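Sugar ABC transporter (Sugar-binding protein) (Bacillus halodurans, PDB 4YO7) binds myo-inositol and probably serves as the extracellular solute-binding component of a sugar-type ABC transporter. Local coordinates at residues 230-241 / 256-267; 45-53 / 97-108. All coordinates share one frame; numbering follows the deposited sequence. Where two conformers were deposited one is given.

Contact 1: 230-241 / 256-267; sequences DAVVANNDEMAL and VIVAGIDATPAA. With MG (magnesium ion), chain C; INS (1,2,3,4,5,6-hexahydroxy-cyclohexane), chain F.
Asp237 OD2 accepts a sound bond of 3.1 Å from Thr264 N, which meets it nearly along the C-O axis of the carboxylate, while Ala263 N, in the same loop after strand 257-259, comes close at a poor angle in a weak, doubtful one. Asp237 OD1 accepts from the hydroxyl of Thr279. Thr264 N and Thr279 thus hold one oxygen each, and the former ties the loop to the first turn of helix 237-249. Asp237 OD1 also lies 3.2 Å from Gly260 C, and a beta carbon at Gly260 would collide with it.

One residue earlier, Asn236 caps that helix. With CG lodged between its backbone N and carbonyl carbon (chi1 80°), Asn236 OD1 turns back to accept from Met239 N at 3.1 Å, from above the amide plane, while Asn236 ND2 points out to myo-inositol O3 in a nearly straight bond of 2.9 Å. Asp262 comes at the same ligand with both oxygens, OD1 taking the proton of O3 and OD2 that of O4, each at 2.6 Å. The loops that follow these two neighbouring strands therefore share one hydroxyl, O3, as expected of a pocket at the C-terminal edge of a parallel sheet.

Behind the pocket, backbone bonds such as Val232 N to Ile257 O (2.8 Å) join the strands in parallel. At the far end, Val256 O binds magnesium at 2.3 Å, together with Leu253 O and three waters. Helix 237-249 makes the beta-alpha-beta crossover; strand 169-175 flanks 231-234 on its other edge, and helix 150-164 packs on Val233, Ile257 and Ile261.

Contact 2: 45-53 / 97-108; sequences QKVIGVSIS and FISRNVDAIIVN
Phe97 CG, anti to its carbonyl carbon (chi1 -61°), carries the ring beneath strand 46-52, and Asn108 CG, anti to the backbone N (chi1 170°), swings the carboxamide toward Ser53. The Phe97 ring lies flat under Gly49, whose CA sits 3.6 Å from the centroid, almost on the ring normal, in a CH-pi contact; a beta carbon there would strike the ring. Asn108 OD1 accepts twice, from Ser53 N at 3.0 Å on an in-plane lone pair and from Ser53 OG at 2.7 Å, tilted out of the plane, while its ND2 is bonded to Ala132 O.

Strands 46-52 and 104-107 are parallel neighbours in the six-stranded sheet of one lobe of the periplasmic-binding-protein fold, and helix 87-100 leads into the second strand through a Schellman turn at Asn101. The bond from Ile106 N to Gly49 O (2.9 Å) belongs to the ladder between them. On the face away from Phe97, Val50 and Ile106 lie side by side, CG2 to CD1 4.0 Å. A leucine at Asn108 would probably leave Ser53 N and OG without their shared acceptor and set the Ser53 hydroxyl free to turn.

At the other end, Asp103 bonds both ways with Val47: its OD2 takes Val47 N on the anti lone pair at 2.9 Å, and its own N donates to Val47 O at 2.8 Å.

Both contacts are buried pairings of parallel strands, but they belong to different sheets on opposite sides of the chain's centre, contact 1 nearer to it (about 13 Å between centres) than contact 2 (about 21 Å). Contact 1 joins strands linked by a helix in the four-stranded sheet; contact 2 joins strands whose connection passes through strand 76-82 in the six-stranded one. Each strand pair points its C-terminal end toward the inositol between the lobes. Contact 1 supplies direct ligand bonds from side chains, whereas in contact 2 Ser53 comes near the ligand and the polar end is tied up within the protein. At their remote ends, a magnesium ion marks the first and a partly exposed aspartate the second.

Contact 1: 230-241 / 256-267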
loop_
_atom_site.group_PDB
_atom_site.type_symbol
_atom_site.label_atom_id
_atom_site.label_comp_id
_atom_site.label_asym_id
_atom_site.label_seq_id
_atom_site.Cartn_x
_atom_site.Cartn_y
_atom_site.Cartn_z
ATOM N N ASP A 230 -14.753 -8.657 -18.476
ATOM C CA ASP A 230 -14.428 -7.505 -19.303
ATOM C C ASP A 230 -13.309 -6.668 -18.693
ATOM O O ASP A 230 -12.597 -5.978 -19.418
ATOM C CB ASP A 230 -15.668 -6.645 -19.534
ATOM C CG ASP A 230 -16.735 -7.391 -20.282
ATOM O OD1 ASP A 230 -16.471 -7.799 -21.428
ATOM O OD2 ASP A 230 -17.826 -7.602 -19.725
ATOM N N ALA A 231 -13.144 -6.756 -17.375
ATOM C CA ALA A 231 -12.079 -6.039 -16.660
ATOM C C ALA A 231 -11.658 -6.806 -15.433
ATOM O O ALA A 231 -12.495 -7.378 -14.727
ATOM C CB ALA A 231 -12.529 -4.654 -16.259
ATOM N N VAL A 232 -10.349 -6.802 -15.200
ATOM C CA VAL A 232 -9.753 -7.364 -14.005
ATOM C C VAL A 232 -9.217 -6.181 -13.225
ATOM O O VAL A 232 -8.380 -5.440 -13.725
ATOM C CB VAL A 232 -8.641 -8.369 -14.330
ATOM C CG1 VAL A 232 -7.917 -8.813 -13.040
ATOM C CG2 VAL A 232 -9.232 -9.556 -15.067
ATOM N N VAL A 233 -9.731 -5.993 -12.018
ATOM C CA VAL A 233 -9.439 -4.815 -11.226
ATOM C C VAL A 233 -8.811 -5.291 -9.921
ATOM O O VAL A 233 -9.462 -5.955 -9.112
ATOM C CB VAL A 233 -10.720 -3.977 -10.988
ATOM C CG1 VAL A 233 -10.395 -2.738 -10.224
ATOM C CG2 VAL A 233 -11.343 -3.605 -12.325
ATOM N N ALA A 234 -7.536 -4.973 -9.747
ATOM C CA ALA A 234 -6.745 -5.533 -8.651
ATOM C C ALA A 234 -6.399 -4.491 -7.617
ATOM O O ALA A 234 -6.076 -3.355 -7.952
ATOM C CB ALA A 234 -5.475 -6.156 -9.195
ATOM N N ASN A 235 -6.443 -4.886 -6.350
ATOM C CA ASN A 235 -6.073 -4.001 -5.260
ATOM C C ASN A 235 -4.601 -3.515 -5.316
ATOM O O ASN A 235 -4.252 -2.558 -4.598
ATOM C CB ASN A 235 -6.267 -4.685 -3.896
ATOM C CG ASN A 235 -7.722 -4.838 -3.423
ATOM O OD1 ASN A 235 -7.940 -5.460 -2.360
ATOM N ND2 ASN A 235 -8.704 -4.303 -4.148
ATOM N N ASN A 236 -3.705 -4.214 -6.032
ATOM C CA ASN A 236 -2.386 -3.640 -6.281
ATOM C C ASN A 236 -1.796 -4.066 -7.604
ATOM O O ASN A 236 -2.319 -4.939 -8.300
ATOM C CB ASN A 236 -1.397 -3.953 -5.127
ATOM C CG ASN A 236 -0.774 -5.351 -5.181
ATOM O OD1 ASN A 236 -1.276 -6.276 -5.818
ATOM N ND2 ASN A 236 0.341 -5.503 -4.450
ATOM N N ASP A 237 -0.702 -3.417 -7.951
ATOM C CA ASP A 237 -0.067 -3.648 -9.239
ATOM C C ASP A 237 0.519 -5.041 -9.377
ATOM O O ASP A 237 0.458 -5.622 -10.467
ATOM C CB ASP A 237 1.054 -2.615 -9.487
ATOM C CG ASP A 237 0.530 -1.238 -9.854
ATOM O OD1 ASP A 237 -0.605 -1.131 -10.386
ATOM O OD2 ASP A 237 1.276 -0.246 -9.648
ATOM N N GLU A 238 1.081 -5.593 -8.303
ATOM C CA GLU A 238 1.677 -6.922 -8.415
ATOM C C GLU A 238 0.644 -7.946 -8.881
ATOM O O GLU A 238 0.925 -8.751 -9.766
ATOM C CB GLU A 238 2.301 -7.365 -7.094
ATOM C CG GLU A 238 3.641 -6.727 -6.828
ATOM C CD GLU A 238 4.688 -7.086 -7.910
ATOM O OE1 GLU A 238 5.073 -8.264 -7.989
ATOM O OE2 GLU A 238 5.113 -6.196 -8.687
HETATM N N MSE A 239 -0.556 -7.918 -8.307
HETATM C CA MSE A 239 -1.577 -8.880 -8.738
HETATM C C MSE A 239 -1.993 -8.654 -10.184
HETATM O O MSE A 239 -2.165 -9.623 -10.942
HETATM C CB MSE A 239 -2.793 -8.839 -7.815
HETATM C CG MSE A 239 -2.451 -9.401 -6.451
HETATM SE SE MSE A 239 -3.984 -9.416 -5.255
HETATM C CE MSE A 239 -4.465 -7.537 -5.248
ATOM N N ALA A 240 -2.124 -7.385 -10.573
ATOM C CA ALA A 240 -2.489 -7.038 -11.946
ATOM C C ALA A 240 -1.449 -7.554 -12.918
ATOM O O ALA A 240 -1.792 -8.072 -13.971
ATOM C CB ALA A 240 -2.665 -5.535 -12.091
ATOM N N LEU A 241 -0.178 -7.452 -12.541
ATOM C CA LEU A 241 0.911 -7.928 -13.398
ATOM C C LEU A 241 0.869 -9.448 -13.541
ATOM O O LEU A 241 1.158 -10.004 -14.610
ATOM C CB LEU A 241 2.259 -7.475 -12.835
ATOM C CG LEU A 241 2.507 -5.963 -12.933
ATOM C CD1 LEU A 241 3.807 -5.572 -12.226
ATOM C CD2 LEU A 241 2.537 -5.435 -14.373
ATOM N N VAL A 256 -9.468 -7.745 -22.466
ATOM C CA VAL A 256 -9.751 -7.487 -21.063
ATOM C C VAL A 256 -9.020 -6.223 -20.624
ATOM O O VAL A 256 -7.855 -6.054 -20.941
ATOM C CB VAL A 256 -9.323 -8.702 -20.178
ATOM C CG1 VAL A 256 -9.592 -8.464 -18.751
ATOM C CG2 VAL A 256 -10.089 -9.933 -20.593
ATOM N N ILE A 257 -9.719 -5.331 -19.922
ATOM C CA ILE A 257 -9.091 -4.171 -19.302
ATOM C C ILE A 257 -8.444 -4.649 -17.989
ATOM O O ILE A 257 -9.067 -5.391 -17.240
ATOM C CB ILE A 257 -10.138 -3.048 -19.049
ATOM C CG1 ILE A 257 -10.628 -2.489 -20.391
ATOM C CG2 ILE A 257 -9.565 -1.922 -18.173
ATOM C CD1 ILE A 257 -11.712 -1.451 -20.264
ATOM N N VAL A 258 -7.195 -4.256 -17.735
ATOM C CA VAL A 258 -6.504 -4.602 -16.485
ATOM C C VAL A 258 -6.142 -3.331 -15.732
ATOM O O VAL A 258 -5.617 -2.375 -16.304
ATOM C CB VAL A 258 -5.226 -5.434 -16.747
ATOM C CG1 VAL A 258 -4.582 -5.893 -15.437
ATOM C CG2 VAL A 258 -5.562 -6.639 -17.622
ATOM N N ALA A 259 -6.416 -3.352 -14.438
ATOM C CA ALA A 259 -6.136 -2.220 -13.558
ATOM C C ALA A 259 -5.427 -2.664 -12.284
ATOM O O ALA A 259 -5.751 -3.707 -11.703
ATOM C CB ALA A 259 -7.431 -1.496 -13.232
ATOM N N GLY A 260 -4.485 -1.822 -11.833
ATOM C CA GLY A 260 -3.797 -2.004 -10.562
ATOM C C GLY A 260 -3.761 -0.722 -9.748
ATOM O O GLY A 260 -4.386 0.278 -10.126
ATOM N N ILE A 261 -3.047 -0.774 -8.622
ATOM C CA ILE A 261 -2.795 0.380 -7.752
ATOM C C ILE A 261 -1.364 0.279 -7.265
ATOM O O ILE A 261 -0.928 -0.814 -6.917
ATOM C CB ILE A 261 -3.788 0.433 -6.530
ATOM C CG1 ILE A 261 -5.209 0.748 -7.041
ATOM C CG2 ILE A 261 -3.350 1.461 -5.468
ATOM C CD1 ILE A 261 -6.317 0.548 -6.031
ATOM N N ASP A 262 -0.687 1.432 -7.299
ATOM C CA ASP A 262 0.633 1.741 -6.716
ATOM C C ASP A 262 1.454 2.582 -7.702
ATOM O O ASP A 262 2.184 3.468 -7.297
ATOM C CB ASP A 262 1.462 0.505 -6.348
ATOM C CG ASP A 262 1.035 -0.160 -5.031
ATOM O OD1 ASP A 262 1.382 -1.345 -4.868
ATOM O OD2 ASP A 262 0.362 0.477 -4.179
ATOM N N ALA A 263 1.350 2.259 -8.992
ATOM C CA ALA A 263 2.188 2.844 -10.046
ATOM C C ALA A 263 3.667 2.592 -9.759
ATOM O O ALA A 263 4.507 3.501 -9.841
ATOM C CB ALA A 263 1.922 4.337 -10.210
ATOM N N THR A 264 3.985 1.346 -9.433
ATOM C CA THR A 264 5.383 0.950 -9.299
ATOM C C THR A 264 6.086 1.034 -10.653
ATOM O O THR A 264 5.446 1.069 -11.705
ATOM C CB THR A 264 5.545 -0.484 -8.795
ATOM O OG1 THR A 264 4.901 -1.370 -9.715
ATOM C CG2 THR A 264 4.961 -0.656 -7.402
ATOM N N PRO A 265 7.422 1.063 -10.631
ATOM C CA PRO A 265 8.098 1.054 -11.925
ATOM C C PRO A 265 7.736 -0.144 -12.805
ATOM O O PRO A 265 7.609 0.031 -14.018
ATOM C CB PRO A 265 9.575 1.034 -11.525
ATOM C CG PRO A 265 9.613 1.851 -10.278
ATOM C CD PRO A 265 8.341 1.432 -9.537
ATOM N N ALA A 266 7.574 -1.325 -12.211
ATOM C CA ALA A 266 7.147 -2.500 -12.964
ATOM C C ALA A 266 5.801 -2.247 -13.634
ATOM O O ALA A 266 5.595 -2.636 -14.764
ATOM C CB ALA A 266 7.062 -3.720 -12.059
ATOM N N ALA A 267 4.878 -1.613 -12.917
ATOM C CA ALA A 267 3.558 -1.342 -13.453
ATOM C C ALA A 267 3.626 -0.332 -14.588
ATOM O O ALA A 267 2.946 -0.468 -15.602
ATOM C CB ALA A 267 2.646 -0.829 -12.343
HETATM MG MG MG C . -6.079 -5.415 -22.242
HETATM C C1 INS F . 1.236 -3.373 0.731
HETATM C C2 INS F . 1.727 -3.560 -0.701
HETATM C C3 INS F . 0.716 -2.925 -1.655
HETATM C C4 INS F . 0.538 -1.430 -1.365
HETATM C C5 INS F . 0.088 -1.250 0.100
HETATM C C6 INS F . 1.098 -1.892 1.041
HETATM O O1 INS F . 2.185 -3.943 1.674
HETATM O O2 INS F . 2.983 -2.896 -0.820
HETATM O O3 INS F . 1.229 -3.137 -3.003
HETATM O O4 INS F . -0.496 -0.893 -2.204
HETATM O O5 INS F . 0.043 0.160 0.385
HETATM O O6 INS F . 0.582 -1.753 2.422
HETATM O O HOH W 1 2.512 -3.427 -6.272
HETATM O O HOH W 2 4.169 -3.684 -8.608
HETATM O O HOH W 3 -4.759 -4.545 -20.878
HETATM O O HOH W 4 -6.950 -3.657 -23.000
HETATM O O HOH W 5 -4.659 -4.711 -23.600
#

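Contact 2: 45-53 / 97-108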
loop_
_atom_site.group_PDB
_atom_site.type_symbol
_atom_site.label_atom_id
_atom_site.label_comp_id
_atom_site.label_asym_id
_atom_site.label_seq_id
_atom_site.Cartn_x
_atom_site.Cartn_y
_atom_site.Cartn_z
ATOM N N GLN A 45 22.859 10.720 21.757
ATOM C CA GLN A 45 22.333 10.332 20.450
ATOM C C GLN A 45 20.909 9.865 20.639
ATOM O O GLN A 45 20.609 9.165 21.599
ATOM C CB GLN A 45 23.144 9.199 19.819
ATOM C CG GLN A 45 24.459 9.593 19.279
ATOM C CD GLN A 45 24.323 10.472 18.067
ATOM O OE1 GLN A 45 24.443 11.684 18.170
ATOM N NE2 GLN A 45 24.072 9.863 16.903
ATOM N N LYS A 46 20.033 10.273 19.730
ATOM C CA LYS A 46 18.646 9.825 19.752
ATOM C C LYS A 46 18.503 8.583 18.871
ATOM O O LYS A 46 19.348 8.306 18.053
ATOM C CB LYS A 46 17.715 10.940 19.300
ATOM C CG LYS A 46 17.517 11.985 20.396
ATOM C CD LYS A 46 16.529 13.030 20.025
ATOM C CE LYS A 46 16.727 14.293 20.861
ATOM N NZ LYS A 46 16.623 14.010 22.298
ATOM N N VAL A 47 17.454 7.808 19.115
ATOM C CA VAL A 47 17.273 6.536 18.429
ATOM C C VAL A 47 15.840 6.439 17.978
ATOM O O VAL A 47 14.934 6.689 18.754
ATOM C CB VAL A 47 17.601 5.327 19.346
ATOM C CG1 VAL A 47 17.470 4.002 18.585
ATOM C CG2 VAL A 47 19.017 5.462 19.919
ATOM N N ILE A 48 15.646 6.031 16.732
ATOM C CA ILE A 48 14.325 5.721 16.224
ATOM C C ILE A 48 14.282 4.261 15.813
ATOM O O ILE A 48 15.139 3.807 15.069
ATOM C CB ILE A 48 13.944 6.634 15.056
ATOM C CG1 ILE A 48 13.708 8.048 15.593
ATOM C CG2 ILE A 48 12.678 6.141 14.343
ATOM C CD1 ILE A 48 13.513 9.119 14.534
ATOM N N GLY A 49 13.261 3.549 16.298
ATOM C CA GLY A 49 13.062 2.158 15.933
ATOM C C GLY A 49 11.992 2.067 14.859
ATOM O O GLY A 49 10.948 2.651 15.002
ATOM N N VAL A 50 12.273 1.327 13.793
ATOM C CA VAL A 50 11.340 1.156 12.686
ATOM C C VAL A 50 11.050 -0.318 12.486
ATOM O O VAL A 50 11.977 -1.123 12.446
ATOM C CB VAL A 50 11.930 1.726 11.401
ATOM C CG1 VAL A 50 10.958 1.630 10.218
ATOM C CG2 VAL A 50 12.319 3.159 11.644
ATOM N N SER A 51 9.776 -0.666 12.374
ATOM C CA SER A 51 9.386 -2.029 12.016
ATOM C C SER A 51 8.474 -1.987 10.809
ATOM O O SER A 51 7.320 -1.589 10.922
ATOM C CB SER A 51 8.693 -2.737 13.177
ATOM O OG SER A 51 8.234 -4.041 12.792
ATOM N N ILE A 52 9.014 -2.409 9.660
ATOM C CA ILE A 52 8.229 -2.461 8.438
ATOM C C ILE A 52 7.613 -3.859 8.348
ATOM O O ILE A 52 8.216 -4.815 8.799
ATOM C CB ILE A 52 9.089 -2.117 7.202
ATOM C CG1 ILE A 52 8.207 -1.786 5.996
ATOM C CG2 ILE A 52 10.102 -3.218 6.880
ATOM C CD1 ILE A 52 8.943 -1.037 4.907
ATOM N N SER A 53 6.400 -3.978 7.822
ATOM C CA SER A 53 5.741 -5.292 7.779
ATOM C C SER A 53 6.537 -6.334 7.003
ATOM O O SER A 53 6.625 -7.475 7.437
ATOM C CB SER A 53 4.322 -5.189 7.182
ATOM O OG SER A 53 4.359 -4.762 5.841
ATOM N N PHE A 97 12.181 -2.138 21.155
ATOM C CA PHE A 97 12.301 -0.684 21.064
ATOM C C PHE A 97 11.876 0.005 22.361
ATOM O O PHE A 97 12.520 0.938 22.799
ATOM C CB PHE A 97 11.468 -0.124 19.913
ATOM C CG PHE A 97 11.855 -0.619 18.540
ATOM C CD1 PHE A 97 13.129 -1.064 18.229
ATOM C CD2 PHE A 97 10.899 -0.566 17.525
ATOM C CE1 PHE A 97 13.422 -1.496 16.934
ATOM C CE2 PHE A 97 11.195 -0.993 16.262
ATOM C CZ PHE A 97 12.448 -1.445 15.963
ATOM N N ILE A 98 10.794 -0.458 22.989
ATOM C CA ILE A 98 10.365 0.091 24.266
ATOM C C ILE A 98 11.422 -0.161 25.335
ATOM O O ILE A 98 11.778 0.748 26.075
ATOM C CB ILE A 98 9.035 -0.510 24.705
ATOM C CG1 ILE A 98 7.936 -0.021 23.765
ATOM C CG2 ILE A 98 8.718 -0.137 26.143
ATOM C CD1 ILE A 98 6.606 -0.746 23.927
ATOM N N SER A 99 11.946 -1.371 25.386
ATOM C CA SER A 99 12.904 -1.695 26.434
ATOM C C SER A 99 14.227 -0.924 26.310
ATOM O O SER A 99 14.895 -0.674 27.318
ATOM C CB SER A 99 13.164 -3.187 26.478
ATOM O OG SER A 99 14.012 -3.652 25.447
ATOM N N ARG A 100 14.581 -0.567 25.079
ATOM C CA ARG A 100 15.749 0.262 24.775
ATOM C C ARG A 100 15.519 1.736 25.082
ATOM O O ARG A 100 16.466 2.529 25.112
ATOM C CB ARG A 100 16.119 0.144 23.289
ATOM C CG ARG A 100 16.783 -1.117 22.840
ATOM C CD ARG A 100 16.800 -1.096 21.308
ATOM N NE ARG A 100 17.576 -2.198 20.725
ATOM C CZ ARG A 100 18.848 -2.113 20.352
ATOM N NH1 ARG A 100 19.519 -0.977 20.494
ATOM N NH2 ARG A 100 19.461 -3.175 19.841
ATOM N N ASN A 101 14.249 2.098 25.272
ATOM C CA ASN A 101 13.795 3.472 25.456
ATOM C C ASN A 101 14.128 4.368 24.266
ATOM O O ASN A 101 14.677 5.466 24.429
ATOM C CB ASN A 101 14.345 4.078 26.758
ATOM C CG ASN A 101 13.475 5.201 27.280
ATOM O OD1 ASN A 101 12.269 5.233 27.016
ATOM N ND2 ASN A 101 14.072 6.133 28.010
ATOM N N VAL A 102 13.809 3.901 23.064
ATOM C CA VAL A 102 13.993 4.731 21.878
ATOM C C VAL A 102 13.145 5.993 21.975
ATOM O O VAL A 102 12.198 6.088 22.759
ATOM C CB VAL A 102 13.655 3.982 20.564
ATOM C CG1 VAL A 102 14.495 2.698 20.416
ATOM C CG2 VAL A 102 12.158 3.665 20.484
ATOM N N ASP A 103 13.496 6.975 21.159
ATOM C CA ASP A 103 12.862 8.288 21.205
ATOM C C ASP A 103 11.602 8.390 20.360
ATOM O O ASP A 103 10.743 9.233 20.631
ATOM C CB ASP A 103 13.887 9.337 20.789
ATOM C CG ASP A 103 15.044 9.394 21.740
ATOM O OD1 ASP A 103 14.901 10.045 22.807
ATOM O OD2 ASP A 103 16.088 8.776 21.430
ATOM N N ALA A 104 11.478 7.515 19.374
ATOM C CA ALA A 104 10.248 7.382 18.595
ATOM C C ALA A 104 10.263 6.057 17.876
ATOM O O ALA A 104 11.320 5.477 17.638
ATOM C CB ALA A 104 10.073 8.521 17.592
ATOM N N ILE A 105 9.062 5.586 17.540
ATOM C CA ILE A 105 8.866 4.322 16.836
ATOM C C ILE A 105 8.046 4.580 15.580
ATOM O O ILE A 105 7.081 5.318 15.618
ATOM C CB ILE A 105 8.171 3.293 17.725
ATOM C CG1 ILE A 105 9.119 2.927 18.872
ATOM C CG2 ILE A 105 7.771 2.053 16.936
ATOM C CD1 ILE A 105 8.482 2.103 19.971
ATOM N N ILE A 106 8.470 3.965 14.481
ATOM C CA ILE A 106 7.696 3.927 13.235
ATOM C C ILE A 106 7.283 2.480 13.012
ATOM O O ILE A 106 8.143 1.592 12.955
ATOM C CB ILE A 106 8.489 4.429 11.999
ATOM C CG1 ILE A 106 8.991 5.856 12.213
ATOM C CG2 ILE A 106 7.613 4.330 10.736
ATOM C CD1 ILE A 106 9.962 6.323 11.134
ATOM N N VAL A 107 5.970 2.251 12.886
ATOM C CA VAL A 107 5.425 0.931 12.537
ATOM C C VAL A 107 4.569 0.976 11.276
ATOM O O VAL A 107 3.731 1.849 11.111
ATOM C CB VAL A 107 4.549 0.347 13.666
ATOM C CG1 VAL A 107 3.864 -0.960 13.242
ATOM C CG2 VAL A 107 5.388 0.099 14.892
ATOM N N ASN A 108 4.819 0.010 10.403
ATOM C CA ASN A 108 3.953 -0.358 9.279
ATOM C C ASN A 108 3.246 -1.711 9.644
ATOM O O ASN A 108 3.884 -2.751 9.590
ATOM C CB ASN A 108 4.861 -0.440 8.043
ATOM C CG ASN A 108 4.204 -1.037 6.847
ATOM O OD1 ASN A 108 4.588 -2.106 6.408
ATOM N ND2 ASN A 108 3.249 -0.311 6.251
HETATM O O HOH W 6 18.807 8.755 23.593
#